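Local atomic coordinates of cytochrome P450 (CYP102L1) (Mycobacterium phage Adler, PDB entry 6N6Q), a protein that probably acts as a haem-thiolate monooxygenase, a phage-encoded member of the cytochrome P450 superfamily that carries protoporphyrin IX with iron. Residues S244-M247 with L248-M251; A364-K367 with N368-V371. All blocks are in the same frame, centred on the assembly; numbering follows the deposited sequence.

Both contacts are local: in each, one continuous eight-residue stretch folds back on itself, with nothing between its segments. Following the chain from the N terminus, contact 1 comes first, where the loop after helix 212-237 ends and helix 247-253 starts, so 244-251 spans the end of the loop, the N-cap and the first turn of that short helix. More than a hundred residues later, contact 2 turns the chain out of strand 364-365, which pairs with 356-357, into strand 370-374 of the mixed five-strand sheet. The contacts lie in series, neither nested nor crossed, and their centres are about 39 Å apart, with nearest atoms about 27 Å apart. One starts a helix; the other connects two sheets.

Contact 1 of 2, residues S244-M247 with L248-M251; sequences SPDM and LDIM
Asp-246 OD1 accepts the backbone amide of Asp-249 in a 2.8 Å bond from Asp-249 N, the shortest hydrogen bond between 244-247 and 248-251. The amide meets this oxygen nearly end-on to its C-O bond, with an N-H...O angle of 157°, and Arg-235 NH1 reaches the same oxygen in a salt bridge. A chi1 of 60° sets CG of Asp-246 between its own N and carbonyl carbon, folding the carboxylate back over the first helical turn. The return bond is longer: Asp-246 N donates to Asp-249 OD2 at 3.3 Å, approaching on the anti side and somewhat out of the carboxylate plane, yet the N-H...O angle of 166° is straight.

The two aspartate side chains cross at about a right angle, bringing Asp-246 OD1 within 2.9 Å of Asp-249 OD2. Both are acceptors, so this approach is probably costly unless positive charge offsets it. Arg-235 NH1 also forms a salt bridge with Asp-249 OD1 and is therefore shared by both acids; Arg-240 adds long, weak ion pairs.

Helical backbone bonding starts at once, with Ile-250 N donating to Asp-246 O at 3.1 Å. Met-251 N follows, donating to Met-247 O at 3.2 Å. Just before the cap, Pro-245 CB touches Asp-249 CB at 3.5 Å and makes an apolar contact with Ile-250 CG1. The extended side chain of Met-247 touches Phe-117 and Phe-275 and comes within about 6 Å of the haem. Met-251 bends at chi3, bringing CE back near Met-247 O. The reciprocal side-chain-to-backbone bonds, with Asp-246 as N-cap and Asp-249 three residues on, are those of a capping box at the start of helix 247-253.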
ATOM      1  N   SER A 244      16.576  20.077   6.461  1.00 55.22           N
ATOM      2  CA  SER A 244      17.004  18.892   5.735  1.00 57.79           C
ATOM      3  C   SER A 244      16.077  18.648   4.546  1.00 52.25           C
ATOM      4  O   SER A 244      14.859  18.815   4.663  1.00 51.16           O
ATOM      5  CB  SER A 244      17.013  17.673   6.655  1.00 51.06           C
ATOM      6  OG  SER A 244      18.029  17.786   7.634  1.00 64.96           O
ATOM      7  N   PRO A 245      16.621  18.254   3.396  1.00 49.19           N
ATOM      8  CA  PRO A 245      15.777  18.070   2.211  1.00 57.92           C
ATOM      9  C   PRO A 245      14.795  16.923   2.390  1.00 57.30           C
ATOM     10  O   PRO A 245      15.123  15.884   2.969  1.00 52.99           O
ATOM     11  CB  PRO A 245      16.791  17.769   1.100  1.00 55.78           C
ATOM     12  CG  PRO A 245      17.976  17.218   1.814  1.00 54.59           C
ATOM     13  CD  PRO A 245      18.036  17.951   3.124  1.00 53.88           C
ATOM     14  N   ASP A 246      13.580  17.125   1.894  1.00 52.57           N
ATOM     15  CA  ASP A 246      12.555  16.095   1.903  1.00 56.27           C
ATOM     16  C   ASP A 246      12.503  15.425   0.526  1.00 54.37           C
ATOM     17  O   ASP A 246      13.443  15.539  -0.269  1.00 49.24           O
ATOM     18  CB  ASP A 246      11.213  16.707   2.333  1.00 52.41           C
ATOM     19  CG  ASP A 246      10.747  17.825   1.414  1.00 56.12           C
ATOM     20  OD1 ASP A 246      11.426  18.106   0.405  1.00 60.12           O
ATOM     21  OD2 ASP A 246       9.691  18.426   1.704  1.00 57.30           O
ATOM     22  N   MET A 247      11.404  14.727   0.234  1.00 56.54           N
ATOM     23  CA  MET A 247      11.297  14.017  -1.037  1.00 54.73           C
ATOM     24  C   MET A 247      11.242  14.984  -2.212  1.00 53.75           C
ATOM     25  O   MET A 247      11.881  14.753  -3.245  1.00 57.56           O
ATOM     26  CB  MET A 247      10.065  13.113  -1.032  1.00 53.86           C
ATOM     27  CG  MET A 247      10.045  12.103   0.098  1.00 60.81           C
ATOM     28  SD  MET A 247       8.558  11.088   0.079  1.00 56.94           S
ATOM     29  CE  MET A 247       8.759  10.176   1.607  1.00 55.38           C
ATOM     30  N   LEU A 248      10.479  16.070  -2.077  1.00 52.43           N
ATOM     31  CA  LEU A 248      10.390  17.047  -3.155  1.00 46.11           C
ATOM     32  C   LEU A 248      11.716  17.772  -3.353  1.00 55.90           C
ATOM     33  O   LEU A 248      12.108  18.060  -4.490  1.00 49.88           O
ATOM     34  CB  LEU A 248       9.263  18.039  -2.866  1.00 48.14           C
ATOM     35  CG  LEU A 248       9.059  19.193  -3.851  1.00 47.41           C
ATOM     36  CD1 LEU A 248       8.946  18.672  -5.275  1.00 48.89           C
ATOM     37  CD2 LEU A 248       7.822  19.987  -3.473  1.00 44.98           C
ATOM     38  N   ASP A 249      12.423  18.069  -2.259  1.00 54.49           N
ATOM     39  CA  ASP A 249      13.708  18.751  -2.369  1.00 54.52           C
ATOM     40  C   ASP A 249      14.718  17.910  -3.139  1.00 55.28           C
ATOM     41  O   ASP A 249      15.428  18.423  -4.010  1.00 63.14           O
ATOM     42  CB  ASP A 249      14.248  19.089  -0.982  1.00 45.75           C
ATOM     43  CG  ASP A 249      13.518  20.248  -0.334  1.00 59.88           C
ATOM     44  OD1 ASP A 249      13.145  21.198  -1.055  1.00 63.19           O
ATOM     45  OD2 ASP A 249      13.319  20.213   0.899  1.00 66.31           O
ATOM     46  N   ILE A 250      14.794  16.613  -2.834  1.00 51.82           N
ATOM     47  CA  ILE A 250      15.761  15.753  -3.509  1.00 54.18           C
ATOM     48  C   ILE A 250      15.426  15.624  -4.990  1.00 56.61           C
ATOM     49  O   ILE A 250      16.326  15.561  -5.837  1.00 59.19           O
ATOM     50  CB  ILE A 250      15.832  14.382  -2.812  1.00 47.34           C
ATOM     51  CG1 ILE A 250      16.332  14.548  -1.376  1.00 59.15           C
ATOM     52  CG2 ILE A 250      16.745  13.434  -3.576  1.00 60.18           C
ATOM     53  CD1 ILE A 250      16.502  13.238  -0.628  1.00 53.65           C
ATOM     54  N   MET A 251      14.134  15.593  -5.332  1.00 46.76           N
ATOM     55  CA  MET A 251      13.757  15.521  -6.740  1.00 52.18           C
ATOM     56  C   MET A 251      14.127  16.796  -7.488  1.00 54.39           C
ATOM     57  O   MET A 251      14.366  16.755  -8.701  1.00 52.54           O
ATOM     58  CB  MET A 251      12.261  15.234  -6.879  1.00 43.07           C
ATOM     59  CG  MET A 251      11.892  13.779  -6.618  1.00 50.03           C
ATOM     60  SD  MET A 251      10.163  13.391  -6.965  1.00 47.87           S
ATOM     61  CE  MET A 251       9.330  14.469  -5.805  1.00 40.99           C
TER

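Contact 2 of 2, residues A364-K367 with N368-V371; sequences AFKK and NDWV
Lys-366 to Asp-369 form a type II beta turn, closed by Asp-369 N donating to Lys-366 O at 3.0 Å; Asn-368, at its third position, has the positive phi of 73° that this turn requires. The carboxylate of Asp-369 folds back across the turn towards the incoming chain. Its chi1 of -71° puts CG beside its own N and anti to its carbonyl carbon, so OD2 arrives 2.7 Å from Lys-366 N. That bond is weak despite its length, because the N-H...O angle is only 122°. The same oxygen also lies 3.1 Å from Lys-366 O, another acceptor.

Lys-366 doubles back by bends at chi2 and chi4, and its NZ donates to Lys-367 O at 3.1 Å, well off the carbonyl direction. Lys-367 instead runs out extended, side by side with Asn-368 and pointing the same way. On the strand 364-365 end of the turn, the Phe-365 ring has Asp-369 CB at its edge, near the ring plane, while the ring and carboxylate planes are steeply inclined. Farther round, Phe-365 CE1 packs 3.6 Å from Val-371 CG1, the side chains crossing at about a right angle. Val-371 continues inward onto Val-60 and Val-62 of strand 58-62, and Phe-365 makes an edge-to-face stack with Trp-77.

Both Asn-368 and Asp-369 have backbone bonds to Ala-352, at the end of strand 347-352, while Lys-367 N bonds Asp-355 OD1 in the loop that follows. The chemistry thus combines a surface turn of main-chain, lysine and carboxylate interactions with an apolar Phe-365 and Val-371 contact. The bent N-H...O geometry suggests that the carboxylate adds modestly to a turn probably set mainly by the backbone bond and the apolar packing.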
ATOM      1  N   ALA A 364       7.233 -24.215 -19.339  1.00 60.66           N
ATOM      2  CA  ALA A 364       8.205 -23.404 -20.051  1.00 57.10           C
ATOM      3  C   ALA A 364       7.642 -22.010 -20.292  1.00 56.98           C
ATOM      4  O   ALA A 364       6.432 -21.826 -20.449  1.00 53.19           O
ATOM      5  CB  ALA A 364       8.587 -24.052 -21.383  1.00 57.87           C
ATOM      6  N   PHE A 365       8.534 -21.024 -20.316  1.00 58.40           N
ATOM      7  CA  PHE A 365       8.139 -19.635 -20.520  1.00 59.48           C
ATOM      8  C   PHE A 365       9.109 -18.972 -21.482  1.00 62.71           C
ATOM      9  O   PHE A 365      10.318 -18.949 -21.232  1.00 66.13           O
ATOM     10  CB  PHE A 365       8.090 -18.871 -19.193  1.00 53.29           C
ATOM     11  CG  PHE A 365       7.000 -19.334 -18.271  1.00 59.79           C
ATOM     12  CD1 PHE A 365       5.705 -18.861 -18.416  1.00 52.21           C
ATOM     13  CD2 PHE A 365       7.267 -20.243 -17.260  1.00 55.71           C
ATOM     14  CE1 PHE A 365       4.697 -19.286 -17.571  1.00 53.05           C
ATOM     15  CE2 PHE A 365       6.263 -20.671 -16.411  1.00 55.01           C
ATOM     16  CZ  PHE A 365       4.978 -20.192 -16.566  1.00 57.05           C
ATOM     17  N   LYS A 366       8.578 -18.446 -22.580  1.00 60.40           N
ATOM     18  CA  LYS A 366       9.356 -17.610 -23.479  1.00 63.03           C
ATOM     19  C   LYS A 366       9.610 -16.252 -22.829  1.00 63.79           C
ATOM     20  O   LYS A 366       8.856 -15.808 -21.958  1.00 58.49           O
ATOM     21  CB  LYS A 366       8.615 -17.458 -24.813  1.00 59.53           C
ATOM     22  CG  LYS A 366       9.139 -16.387 -25.763  1.00 72.71           C
ATOM     23  CD  LYS A 366      10.566 -16.662 -26.212  1.00 73.53           C
ATOM     24  CE  LYS A 366      11.095 -15.511 -27.051  1.00 73.56           C
ATOM     25  NZ  LYS A 366      10.726 -14.191 -26.458  1.00 72.40           N
ATOM     26  N   LYS A 367      10.709 -15.613 -23.228  1.00 66.61           N
ATOM     27  CA  LYS A 367      11.020 -14.269 -22.757  1.00 61.68           C
ATOM     28  C   LYS A 367       9.828 -13.339 -22.957  1.00 65.12           C
ATOM     29  O   LYS A 367       9.135 -13.403 -23.977  1.00 63.17           O
ATOM     30  CB  LYS A 367      12.247 -13.726 -23.495  1.00 65.46           C
ATOM     31  CG  LYS A 367      12.587 -12.279 -23.175  1.00 69.67           C
ATOM     32  CD  LYS A 367      13.772 -11.791 -23.993  1.00 57.02           C
ATOM     33  CE  LYS A 367      14.025 -10.311 -23.761  1.00 65.55           C
ATOM     34  NZ  LYS A 367      15.177  -9.806 -24.556  1.00 77.04           N
ATOM     35  N   ASN A 368       9.587 -12.489 -21.955  1.00 61.46           N
ATOM     36  CA  ASN A 368       8.493 -11.522 -21.880  1.00 57.87           C
ATOM     37  C   ASN A 368       7.136 -12.163 -21.619  1.00 58.29           C
ATOM     38  O   ASN A 368       6.114 -11.467 -21.674  1.00 57.92           O
ATOM     39  CB  ASN A 368       8.404 -10.641 -23.133  1.00 47.51           C
ATOM     40  CG  ASN A 368       9.542  -9.645 -23.225  1.00 58.85           C
ATOM     41  OD1 ASN A 368      10.148  -9.282 -22.216  1.00 64.65           O
ATOM     42  ND2 ASN A 368       9.836  -9.194 -24.439  1.00 63.17           N
ATOM     43  N   ASP A 369       7.085 -13.464 -21.340  1.00 50.64           N
ATOM     44  CA  ASP A 369       5.858 -14.054 -20.825  1.00 52.23           C
ATOM     45  C   ASP A 369       5.682 -13.656 -19.368  1.00 49.73           C
ATOM     46  O   ASP A 369       6.649 -13.609 -18.602  1.00 44.54           O
ATOM     47  CB  ASP A 369       5.884 -15.577 -20.956  1.00 52.38           C
ATOM     48  CG  ASP A 369       5.765 -16.043 -22.394  1.00 58.39           C
ATOM     49  OD1 ASP A 369       5.232 -15.280 -23.228  1.00 58.42           O
ATOM     50  OD2 ASP A 369       6.200 -17.175 -22.689  1.00 65.53           O
ATOM     51  N   TRP A 370       4.445 -13.360 -18.981  1.00 44.09           N
ATOM     52  CA  TRP A 370       4.176 -12.815 -17.661  1.00 49.46           C
ATOM     53  C   TRP A 370       3.218 -13.705 -16.881  1.00 46.21           C
ATOM     54  O   TRP A 370       2.329 -14.345 -17.450  1.00 43.29           O
ATOM     55  CB  TRP A 370       3.618 -11.383 -17.747  1.00 44.09           C
ATOM     56  CG  TRP A 370       2.511 -11.198 -18.737  1.00 40.61           C
ATOM     57  CD1 TRP A 370       2.635 -11.078 -20.090  1.00 42.69           C
ATOM     58  CD2 TRP A 370       1.112 -11.085 -18.449  1.00 40.26           C
ATOM     59  NE1 TRP A 370       1.397 -10.911 -20.665  1.00 46.47           N
ATOM     60  CE2 TRP A 370       0.446 -10.910 -19.679  1.00 44.80           C
ATOM     61  CE3 TRP A 370       0.359 -11.121 -17.273  1.00 38.54           C
ATOM     62  CZ2 TRP A 370      -0.937 -10.770 -19.765  1.00 44.22           C
ATOM     63  CZ3 TRP A 370      -1.013 -10.983 -17.360  1.00 41.31           C
ATOM     64  CH2 TRP A 370      -1.648 -10.810 -18.598  1.00 42.82           C
ATOM     65  N   VAL A 371       3.424 -13.740 -15.562  1.00 42.72           N
ATOM     66  CA  VAL A 371       2.591 -14.490 -14.634  1.00 41.37           C
ATOM     67  C   VAL A 371       2.214 -13.576 -13.474  1.00 50.28           C
ATOM     68  O   VAL A 371       2.747 -12.475 -13.318  1.00 47.82           O
ATOM     69  CB  VAL A 371       3.291 -15.761 -14.107  1.00 51.17           C
ATOM     70  CG1 VAL A 371       3.665 -16.690 -15.257  1.00 42.12           C
ATOM     71  CG2 VAL A 371       4.519 -15.384 -13.290  1.00 47.39           C
TER